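Local atomic coordinates of Old Yellow Enzyme (Pichia, PDB entry 6AGZ), a protein that probably catalyses the asymmetric reduction of carbon-carbon double bonds in enones, using a bound flavin mononucleotide as its redox cofactor. Residues L122-G127 and A149-Q154; V223-I228 and E275-A280; P361-D366 and L380-Y385. One frame throughout, in Å; residues are numbered along the deposited sequence.

The three contacts follow one another along a TIM-barrel chain and share no element; their centres lie 33 to 39 Å apart. Contact 2 is the buried one, joining two neighbouring parts of the shell around the barrel through branched aliphatic side chains, with one lysine working at its polar margin. Contact 1 is partly buried and sits in the excursion that follows barrel strand 106-112, where a lysine and an asparagine meet near two helix ends. Contact 3 lies at the surface, between two irregular loop segments beyond helix 352-358, and relies on aromatic rings and a water. Contacts 2 and 3 fall on opposite sides of the chain's centre.

Contact 1. Residues L122-G127 and A149-Q154; sequences LLKEHG and AGNEVQ
K124 and N151 face each other between two helix ends, each finished by a Schellman motif, in the excursion of the TIM-barrel chain between strand 106-112 and helix 158-179. The positive-phi residues that close the two helices are G127, whose N bonds to K124 O over 2.7 Å, and G150. Across the contact the closest CA atoms are those of K124 and N151, 6.2 Å apart.

One hydrogen bond crosses the contact, from K124 NZ to G150 O at 3.2 Å. The ammonium approaches from above the carbonyl plane, 54° out of it, with a C=O...N angle of 117°, so it does not lie on a lone pair. K124 reaches this point because its chain starts with CG anti to the backbone N (chi1 173°), bends at chi2 and then runs extended.

The other cross-contacts are van der Waals. The methylenes of K124 lie along the end of the other helix, with CD 3.6 Å from A149 O, and K124 CB and CD both come close to N151 CB. N151 ND2 lies 3.8 Å from L123 CB. That ND2 is also near K124 N, but both are donors and no bond forms there; its hydrogens go instead to P120 O at the start of helix 120-125 and L128 O just past its C-terminal end, which fixes the rotation of the amide. The side chains of L123, N151 and V153 all touch F130 of strand 130-132, which pairs in parallel with strand 153-155.

Within the helix end, L122 O is gripped twice by one residue. H126 N reaches it at 2.9 Å, and H126 ND1, with the oxygen in its ring plane, donates to it at 3.0 Å.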
loop_
_atom_site.group_PDB
_atom_site.type_symbol
_atom_site.label_atom_id
_atom_site.label_comp_id
_atom_site.label_asym_id
_atom_site.label_seq_id
_atom_site.Cartn_x
_atom_site.Cartn_y
_atom_site.Cartn_z
ATOM N N LEU A 122 23.953 -28.191 -11.919
ATOM C CA LEU A 122 22.936 -29.128 -12.389
ATOM C C LEU A 122 22.338 -28.667 -13.715
ATOM O O LEU A 122 22.189 -29.460 -14.655
ATOM C CB LEU A 122 21.852 -29.284 -11.323
ATOM C CG LEU A 122 20.743 -30.311 -11.552
ATOM C CD1 LEU A 122 21.325 -31.706 -11.712
ATOM C CD2 LEU A 122 19.759 -30.273 -10.397
ATOM N N LEU A 123 21.990 -27.379 -13.805
ATOM C CA LEU A 123 21.510 -26.811 -15.063
ATOM C C LEU A 123 22.506 -27.054 -16.188
ATOM O O LEU A 123 22.128 -27.453 -17.297
ATOM C CB LEU A 123 21.254 -25.312 -14.899
ATOM C CG LEU A 123 19.984 -24.844 -14.189
ATOM C CD1 LEU A 123 19.990 -23.329 -14.061
ATOM C CD2 LEU A 123 18.748 -25.314 -14.937
ATOM N N LYS A 124 23.791 -26.806 -15.919
ATOM C CA LYS A 124 24.826 -27.040 -16.921
ATOM C C LYS A 124 24.844 -28.498 -17.362
ATOM O O LYS A 124 24.894 -28.797 -18.561
ATOM C CB LYS A 124 26.189 -26.629 -16.365
ATOM C CG LYS A 124 27.360 -26.993 -17.261
ATOM C CD LYS A 124 27.927 -25.766 -17.950
ATOM C CE LYS A 124 29.205 -26.098 -18.703
ATOM N NZ LYS A 124 29.756 -24.912 -19.411
ATOM N N GLU A 125 24.801 -29.422 -16.400
ATOM C CA GLU A 125 24.788 -30.842 -16.727
ATOM C C GLU A 125 23.552 -31.239 -17.520
ATOM O O GLU A 125 23.586 -32.244 -18.238
ATOM C CB GLU A 125 24.886 -31.675 -15.449
ATOM C CG GLU A 125 26.195 -31.492 -14.703
ATOM C CD GLU A 125 26.202 -32.189 -13.359
ATOM O OE1 GLU A 125 25.156 -32.751 -12.972
ATOM O OE2 GLU A 125 27.255 -32.173 -12.690
ATOM N N HIS A 126 22.463 -30.480 -17.407
ATOM C CA HIS A 126 21.309 -30.674 -18.273
ATOM C C HIS A 126 21.329 -29.755 -19.489
ATOM O O HIS A 126 20.309 -29.631 -20.175
ATOM C CB HIS A 126 20.015 -30.480 -17.481
ATOM C CG HIS A 126 19.717 -31.603 -16.537
ATOM N ND1 HIS A 126 20.294 -31.700 -15.289
ATOM C CD2 HIS A 126 18.911 -32.684 -16.663
ATOM C CE1 HIS A 126 19.851 -32.789 -14.685
ATOM N NE2 HIS A 126 19.010 -33.404 -15.497
ATOM N N GLY A 127 22.463 -29.115 -19.769
ATOM C CA GLY A 127 22.599 -28.303 -20.965
ATOM C C GLY A 127 21.774 -27.036 -20.973
ATOM O O GLY A 127 21.366 -26.578 -22.044
ATOM N N ALA A 149 31.186 -23.332 -12.064
ATOM C CA ALA A 149 30.444 -24.301 -12.860
ATOM C C ALA A 149 30.490 -23.998 -14.351
ATOM O O ALA A 149 30.003 -24.809 -15.146
ATOM C CB ALA A 149 28.987 -24.362 -12.395
ATOM N N GLY A 150 31.065 -22.864 -14.747
ATOM C CA GLY A 150 31.066 -22.479 -16.143
ATOM C C GLY A 150 29.705 -22.114 -16.687
ATOM O O GLY A 150 29.515 -22.111 -17.905
ATOM N N ASN A 151 28.746 -21.809 -15.810
ATOM C CA ASN A 151 27.379 -21.454 -16.198
ATOM C C ASN A 151 27.034 -20.148 -15.485
ATOM O O ASN A 151 26.407 -20.150 -14.424
ATOM C CB ASN A 151 26.411 -22.584 -15.842
ATOM C CG ASN A 151 25.139 -22.546 -16.662
ATOM O OD1 ASN A 151 25.073 -21.888 -17.700
ATOM N ND2 ASN A 151 24.119 -23.263 -16.202
ATOM N N GLU A 152 27.433 -19.029 -16.083
ATOM C CA GLU A 152 27.264 -17.725 -15.461
ATOM C C GLU A 152 25.893 -17.146 -15.789
ATOM O O GLU A 152 25.298 -17.455 -16.825
ATOM C CB GLU A 152 28.374 -16.770 -15.908
ATOM C CG GLU A 152 29.728 -17.083 -15.276
ATOM C CD GLU A 152 30.862 -16.255 -15.849
ATOM O OE1 GLU A 152 31.867 -16.852 -16.292
ATOM O OE2 GLU A 152 30.749 -15.011 -15.858
ATOM N N VAL A 153 25.395 -16.301 -14.885
ATOM C CA VAL A 153 24.030 -15.802 -14.994
ATOM C C VAL A 153 23.899 -14.918 -16.228
ATOM O O VAL A 153 24.838 -14.210 -16.618
ATOM C CB VAL A 153 23.625 -15.052 -13.712
ATOM C CG1 VAL A 153 24.364 -13.725 -13.594
ATOM C CG2 VAL A 153 22.117 -14.844 -13.661
ATOM N N GLN A 154 22.734 -14.976 -16.867
ATOM C CA GLN A 154 22.468 -14.213 -18.075
ATOM C C GLN A 154 21.136 -13.493 -17.940
ATOM O O GLN A 154 20.174 -14.043 -17.393
ATOM C CB GLN A 154 22.443 -15.116 -19.316
ATOM C CG GLN A 154 23.616 -16.076 -19.417
ATOM C CD GLN A 154 23.754 -16.683 -20.799
ATOM O OE1 GLN A 154 23.520 -16.017 -21.808
ATOM N NE2 GLN A 154 24.130 -17.955 -20.853
#

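Contact 2. Residues V223-I228 and E275-A280; sequences VIDLVI and EGKRLA
In the helical shell of the TIM barrel, I228 of helix 218-231 packs against K277 and L279 of the segment that leads from helix 258-274 into strand 281-285. Strand 236-240 lies beside this seam, its V236 touched by both I228 and L279. The apolar part rests on branch ends: I228 CD1 meets L279 CD2 at 3.7 Å, the two side chains crossing at about a right angle, while I224 CG2 stands off from the same CD2 at 4.3 Å. I228 CG2, placed anti to the backbone N, lies 3.8 Å from K277 CD. Replacing I228 by an alanine would remove both branches and is likely to leave L279 CD2 without its nearest neighbour in the contact and K277 CD without the methyl that packs on it.

The polar part is gathered at K277 NZ, whose chain bends at chi3 and chi4 to pass I228 and reach the helix. Its ion pair with D225 OD1 is long, at 3.6 Å, and that carboxylate oxygen also forms a salt bridge with R272 NE. A water makes the firmer link: it accepts from K277 NZ at 2.7 Å and donates to the backbone D225 O at 2.7 Å.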
loop_
_atom_site.group_PDB
_atom_site.type_symbol
_atom_site.label_atom_id
_atom_site.label_comp_id
_atom_site.label_asym_id
_atom_site.label_seq_id
_atom_site.Cartn_x
_atom_site.Cartn_y
_atom_site.Cartn_z
ATOM N N VAL A 223 1.929 -13.835 -17.399
ATOM C CA VAL A 223 1.806 -15.260 -17.097
ATOM C C VAL A 223 0.422 -15.564 -16.537
ATOM O O VAL A 223 -0.234 -16.531 -16.942
ATOM C CB VAL A 223 2.916 -15.701 -16.126
ATOM C CG1 VAL A 223 2.644 -17.109 -15.615
ATOM C CG2 VAL A 223 4.275 -15.635 -16.807
ATOM N N ILE A 224 -0.042 -14.733 -15.599
ATOM C CA ILE A 224 -1.356 -14.939 -14.993
ATOM C C ILE A 224 -2.451 -14.884 -16.051
ATOM O O ILE A 224 -3.369 -15.711 -16.055
ATOM C CB ILE A 224 -1.601 -13.906 -13.878
ATOM C CG1 ILE A 224 -0.629 -14.122 -12.718
ATOM C CG2 ILE A 224 -3.036 -13.985 -13.383
ATOM C CD1 ILE A 224 -0.686 -15.507 -12.129
ATOM N N ASP A 225 -2.372 -13.915 -16.965
ATOM C CA ASP A 225 -3.413 -13.778 -17.980
ATOM C C ASP A 225 -3.418 -14.966 -18.934
ATOM O O ASP A 225 -4.486 -15.494 -19.270
ATOM C CB ASP A 225 -3.229 -12.469 -18.748
ATOM C CG ASP A 225 -3.495 -11.249 -17.889
ATOM O OD1 ASP A 225 -4.178 -11.388 -16.853
ATOM O OD2 ASP A 225 -3.026 -10.148 -18.251
ATOM N N LEU A 226 -2.236 -15.404 -19.378
ATOM C CA LEU A 226 -2.176 -16.557 -20.271
ATOM C C LEU A 226 -2.695 -17.818 -19.586
ATOM O O LEU A 226 -3.431 -18.607 -20.194
ATOM C CB LEU A 226 -0.746 -16.759 -20.771
ATOM C CG LEU A 226 -0.297 -15.822 -21.894
ATOM C CD1 LEU A 226 1.209 -15.886 -22.086
ATOM C CD2 LEU A 226 -1.015 -16.166 -23.190
ATOM N N VAL A 227 -2.331 -18.021 -18.317
ATOM C CA VAL A 227 -2.784 -19.208 -17.597
ATOM C C VAL A 227 -4.290 -19.155 -17.362
ATOM O O VAL A 227 -4.983 -20.175 -17.461
ATOM C CB VAL A 227 -2.001 -19.364 -16.280
ATOM C CG1 VAL A 227 -2.611 -20.455 -15.415
ATOM C CG2 VAL A 227 -0.542 -19.680 -16.570
ATOM N N ILE A 228 -4.823 -17.969 -17.054
ATOM C CA ILE A 228 -6.266 -17.819 -16.883
ATOM C C ILE A 228 -6.989 -18.146 -18.182
ATOM O O ILE A 228 -8.011 -18.844 -18.184
ATOM C CB ILE A 228 -6.609 -16.401 -16.388
ATOM C CG1 ILE A 228 -6.241 -16.239 -14.912
ATOM C CG2 ILE A 228 -8.086 -16.097 -16.599
ATOM C CD1 ILE A 228 -6.516 -14.852 -14.372
ATOM N N GLU A 275 -13.364 -7.629 -13.660
ATOM C CA GLU A 275 -13.736 -7.919 -15.036
ATOM C C GLU A 275 -14.149 -9.374 -15.231
ATOM O O GLU A 275 -14.186 -9.855 -16.370
ATOM C CB GLU A 275 -12.590 -7.551 -15.980
ATOM C CG GLU A 275 -12.348 -6.054 -16.072
ATOM C CD GLU A 275 -11.054 -5.709 -16.778
ATOM O OE1 GLU A 275 -10.344 -6.641 -17.212
ATOM O OE2 GLU A 275 -10.748 -4.505 -16.899
ATOM N N GLY A 276 -14.463 -10.076 -14.146
ATOM C CA GLY A 276 -14.982 -11.424 -14.230
ATOM C C GLY A 276 -13.952 -12.526 -14.290
ATOM O O GLY A 276 -14.290 -13.644 -14.695
ATOM N N LYS A 277 -12.706 -12.258 -13.895
ATOM C CA LYS A 277 -11.669 -13.288 -13.810
ATOM C C LYS A 277 -11.080 -13.218 -12.406
ATOM O O LYS A 277 -10.043 -12.588 -12.176
ATOM C CB LYS A 277 -10.607 -13.102 -14.892
ATOM C CG LYS A 277 -11.170 -13.005 -16.300
ATOM C CD LYS A 277 -10.060 -12.947 -17.332
ATOM C CE LYS A 277 -9.070 -11.842 -17.012
ATOM N NZ LYS A 277 -7.679 -12.225 -17.378
ATOM N N ARG A 278 -11.745 -13.888 -11.469
ATOM C CA ARG A 278 -11.361 -13.888 -10.064
ATOM C C ARG A 278 -10.517 -15.123 -9.784
ATOM O O ARG A 278 -10.971 -16.251 -10.006
ATOM C CB ARG A 278 -12.601 -13.865 -9.167
ATOM C CG ARG A 278 -12.342 -14.236 -7.712
ATOM C CD ARG A 278 -11.796 -13.065 -6.908
ATOM N NE ARG A 278 -12.775 -11.990 -6.771
ATOM C CZ ARG A 278 -12.527 -10.821 -6.187
ATOM N NH1 ARG A 278 -11.325 -10.570 -5.685
ATOM N NH2 ARG A 278 -13.476 -9.900 -6.112
ATOM N N LEU A 279 -9.291 -14.909 -9.310
ATOM C CA LEU A 279 -8.421 -16.024 -8.966
ATOM C C LEU A 279 -9.058 -16.881 -7.878
ATOM O O LEU A 279 -9.879 -16.409 -7.085
ATOM C CB LEU A 279 -7.055 -15.520 -8.496
ATOM C CG LEU A 279 -6.176 -14.769 -9.497
ATOM C CD1 LEU A 279 -4.821 -14.445 -8.879
ATOM C CD2 LEU A 279 -6.006 -15.575 -10.774
ATOM N N ALA A 280 -8.679 -18.160 -7.855
ATOM C CA ALA A 280 -9.155 -19.050 -6.802
ATOM C C ALA A 280 -8.756 -18.525 -5.429
ATOM O O ALA A 280 -9.578 -18.473 -4.508
ATOM C CB ALA A 280 -8.615 -20.463 -7.022
HETATM O O HOH W 1 -6.720 -13.945 -19.204
#

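Contact 3. Residues P361-D366 and L380-Y385; sequences PLTPYD and LTWGKY
Beyond helix 352-358 of the TIM barrel, the chain runs out and back as two irregular extended segments, and W382 of the returning one is set against T363, P364 and D366 of the other. Their end-to-end directions differ by 172°, so they run antiparallel, yet no hydrogen bond joins them directly. D366 CB abuts the edge of the indole, 3.8 Å from W382 CH2 and near the ring plane. T363 CG2 and P364 O come in obliquely at W382 CZ3, the methyl at 4.0 Å and the oxygen at 3.9 Å. The first torsion of T363 (-58°) divides its work: CG2, anti to the backbone N, goes to the indole, and OG1 goes to a water. That water lies 2.8 Å from T363 OG1 and 2.7 Å from G383 O, bridging the two; OG1 also bonds to R355 NH1. At the far end P361 CD comes obliquely to within 4.0 Å of Y385 CE1.

D366 meets the indole through CB, while its carboxylate is held by S368 OG and R369 NH1. Directly between the segments there is thus van der Waals contact at two aromatic rings and one water bridge, and no backbone hydrogen bond pairs them as a beta ladder would.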
loop_
_atom_site.group_PDB
_atom_site.type_symbol
_atom_site.label_atom_id
_atom_site.label_comp_id
_atom_site.label_asym_id
_atom_site.label_seq_id
_atom_site.Cartn_x
_atom_site.Cartn_y
_atom_site.Cartn_z
ATOM N N PRO A 361 -2.362 -32.471 21.266
ATOM C CA PRO A 361 -0.989 -31.964 21.151
ATOM C C PRO A 361 -0.326 -32.384 19.848
ATOM O O PRO A 361 -0.560 -33.475 19.321
ATOM C CB PRO A 361 -0.277 -32.577 22.364
ATOM C CG PRO A 361 -1.135 -33.727 22.780
ATOM C CD PRO A 361 -2.536 -33.303 22.469
ATOM N N LEU A 362 0.517 -31.494 19.334
ATOM C CA LEU A 362 1.180 -31.671 18.053
ATOM C C LEU A 362 2.575 -32.253 18.244
ATOM O O LEU A 362 3.248 -31.993 19.245
ATOM C CB LEU A 362 1.277 -30.338 17.302
ATOM C CG LEU A 362 0.096 -29.819 16.472
ATOM C CD1 LEU A 362 -1.230 -29.931 17.205
ATOM C CD2 LEU A 362 0.345 -28.374 16.061
ATOM N N THR A 363 2.999 -33.041 17.269
ATOM C CA THR A 363 4.358 -33.559 17.233
ATOM C C THR A 363 5.306 -32.467 16.750
ATOM O O THR A 363 5.046 -31.846 15.714
ATOM C CB THR A 363 4.452 -34.769 16.307
ATOM O OG1 THR A 363 3.535 -35.781 16.743
ATOM C CG2 THR A 363 5.867 -35.334 16.303
ATOM N N PRO A 364 6.391 -32.195 17.473
ATOM C CA PRO A 364 7.351 -31.187 17.008
ATOM C C PRO A 364 7.932 -31.563 15.652
ATOM O O PRO A 364 8.194 -32.735 15.371
ATOM C CB PRO A 364 8.425 -31.191 18.101
ATOM C CG PRO A 364 7.727 -31.718 19.318
ATOM C CD PRO A 364 6.733 -32.720 18.806
ATOM N N TYR A 365 8.120 -30.556 14.805
ATOM C CA TYR A 365 8.737 -30.799 13.512
ATOM C C TYR A 365 10.257 -30.825 13.647
ATOM O O TYR A 365 10.833 -30.312 14.609
ATOM C CB TYR A 365 8.302 -29.744 12.492
ATOM C CG TYR A 365 8.570 -28.311 12.894
ATOM C CD1 TYR A 365 9.816 -27.732 12.689
ATOM C CD2 TYR A 365 7.571 -27.529 13.461
ATOM C CE1 TYR A 365 10.064 -26.421 13.049
ATOM C CE2 TYR A 365 7.809 -26.216 13.823
ATOM C CZ TYR A 365 9.058 -25.668 13.615
ATOM O OH TYR A 365 9.302 -24.361 13.971
ATOM N N ASP A 366 10.905 -31.438 12.662
ATOM C CA ASP A 366 12.351 -31.643 12.670
ATOM C C ASP A 366 12.925 -31.016 11.402
ATOM O O ASP A 366 12.888 -31.626 10.328
ATOM C CB ASP A 366 12.686 -33.128 12.771
ATOM C CG ASP A 366 14.171 -33.384 12.934
ATOM O OD1 ASP A 366 14.939 -32.411 13.082
ATOM O OD2 ASP A 366 14.569 -34.568 12.926
ATOM N N LEU A 380 8.218 -40.090 6.046
ATOM C CA LEU A 380 7.108 -41.003 6.287
ATOM C C LEU A 380 7.193 -41.671 7.653
ATOM O O LEU A 380 6.371 -42.543 7.956
ATOM C CB LEU A 380 7.047 -42.073 5.192
ATOM C CG LEU A 380 6.646 -41.618 3.789
ATOM C CD1 LEU A 380 6.687 -42.789 2.821
ATOM C CD2 LEU A 380 5.266 -40.982 3.809
ATOM N N THR A 381 8.163 -41.286 8.483
ATOM C CA THR A 381 8.353 -41.911 9.785
ATOM C C THR A 381 7.419 -41.364 10.855
ATOM O O THR A 381 7.382 -41.915 11.959
ATOM C CB THR A 381 9.803 -41.735 10.247
ATOM O OG1 THR A 381 10.225 -40.387 9.998
ATOM C CG2 THR A 381 10.720 -42.694 9.506
ATOM N N TRP A 382 6.669 -40.305 10.561
ATOM C CA TRP A 382 5.795 -39.701 11.555
ATOM C C TRP A 382 4.550 -40.551 11.762
ATOM O O TRP A 382 3.932 -41.023 10.804
ATOM C CB TRP A 382 5.395 -38.289 11.128
ATOM C CG TRP A 382 6.561 -37.432 10.768
ATOM C CD1 TRP A 382 6.941 -37.050 9.514
ATOM C CD2 TRP A 382 7.514 -36.856 11.669
ATOM N NE1 TRP A 382 8.067 -36.266 9.580
ATOM C CE2 TRP A 382 8.440 -36.133 10.891
ATOM C CE3 TRP A 382 7.672 -36.879 13.058
ATOM C CZ2 TRP A 382 9.508 -35.439 11.456
ATOM C CZ3 TRP A 382 8.734 -36.189 13.617
ATOM C CH2 TRP A 382 9.638 -35.479 12.817
ATOM N N GLY A 383 4.185 -40.744 13.026
ATOM C CA GLY A 383 2.969 -41.453 13.351
ATOM C C GLY A 383 1.786 -40.520 13.515
ATOM O O GLY A 383 1.924 -39.300 13.595
ATOM N N LYS A 384 0.599 -41.117 13.554
ATOM C CA LYS A 384 -0.601 -40.367 13.887
ATOM C C LYS A 384 -0.567 -39.986 15.367
ATOM O O LYS A 384 0.383 -40.292 16.095
ATOM C CB LYS A 384 -1.847 -41.181 13.546
ATOM C CG LYS A 384 -1.932 -41.613 12.088
ATOM C CD LYS A 384 -3.285 -41.259 11.488
ATOM C CE LYS A 384 -3.573 -42.069 10.232
ATOM N NZ LYS A 384 -2.876 -41.526 9.032
ATOM N N TYR A 385 -1.610 -39.294 15.818
ATOM C CA TYR A 385 -1.686 -38.904 17.221
ATOM C C TYR A 385 -1.630 -40.132 18.121
ATOM O O TYR A 385 -2.307 -41.134 17.873
ATOM C CB TYR A 385 -2.965 -38.113 17.494
ATOM C CG TYR A 385 -3.279 -38.000 18.968
ATOM C CD1 TYR A 385 -2.547 -37.152 19.791
ATOM C CD2 TYR A 385 -4.297 -38.751 19.542
ATOM C CE1 TYR A 385 -2.824 -37.052 21.141
ATOM C CE2 TYR A 385 -4.582 -38.657 20.891
ATOM C CZ TYR A 385 -3.843 -37.806 21.686
ATOM O OH TYR A 385 -4.124 -37.708 23.028
HETATM O O HOH W 2 3.557 -37.333 14.423
#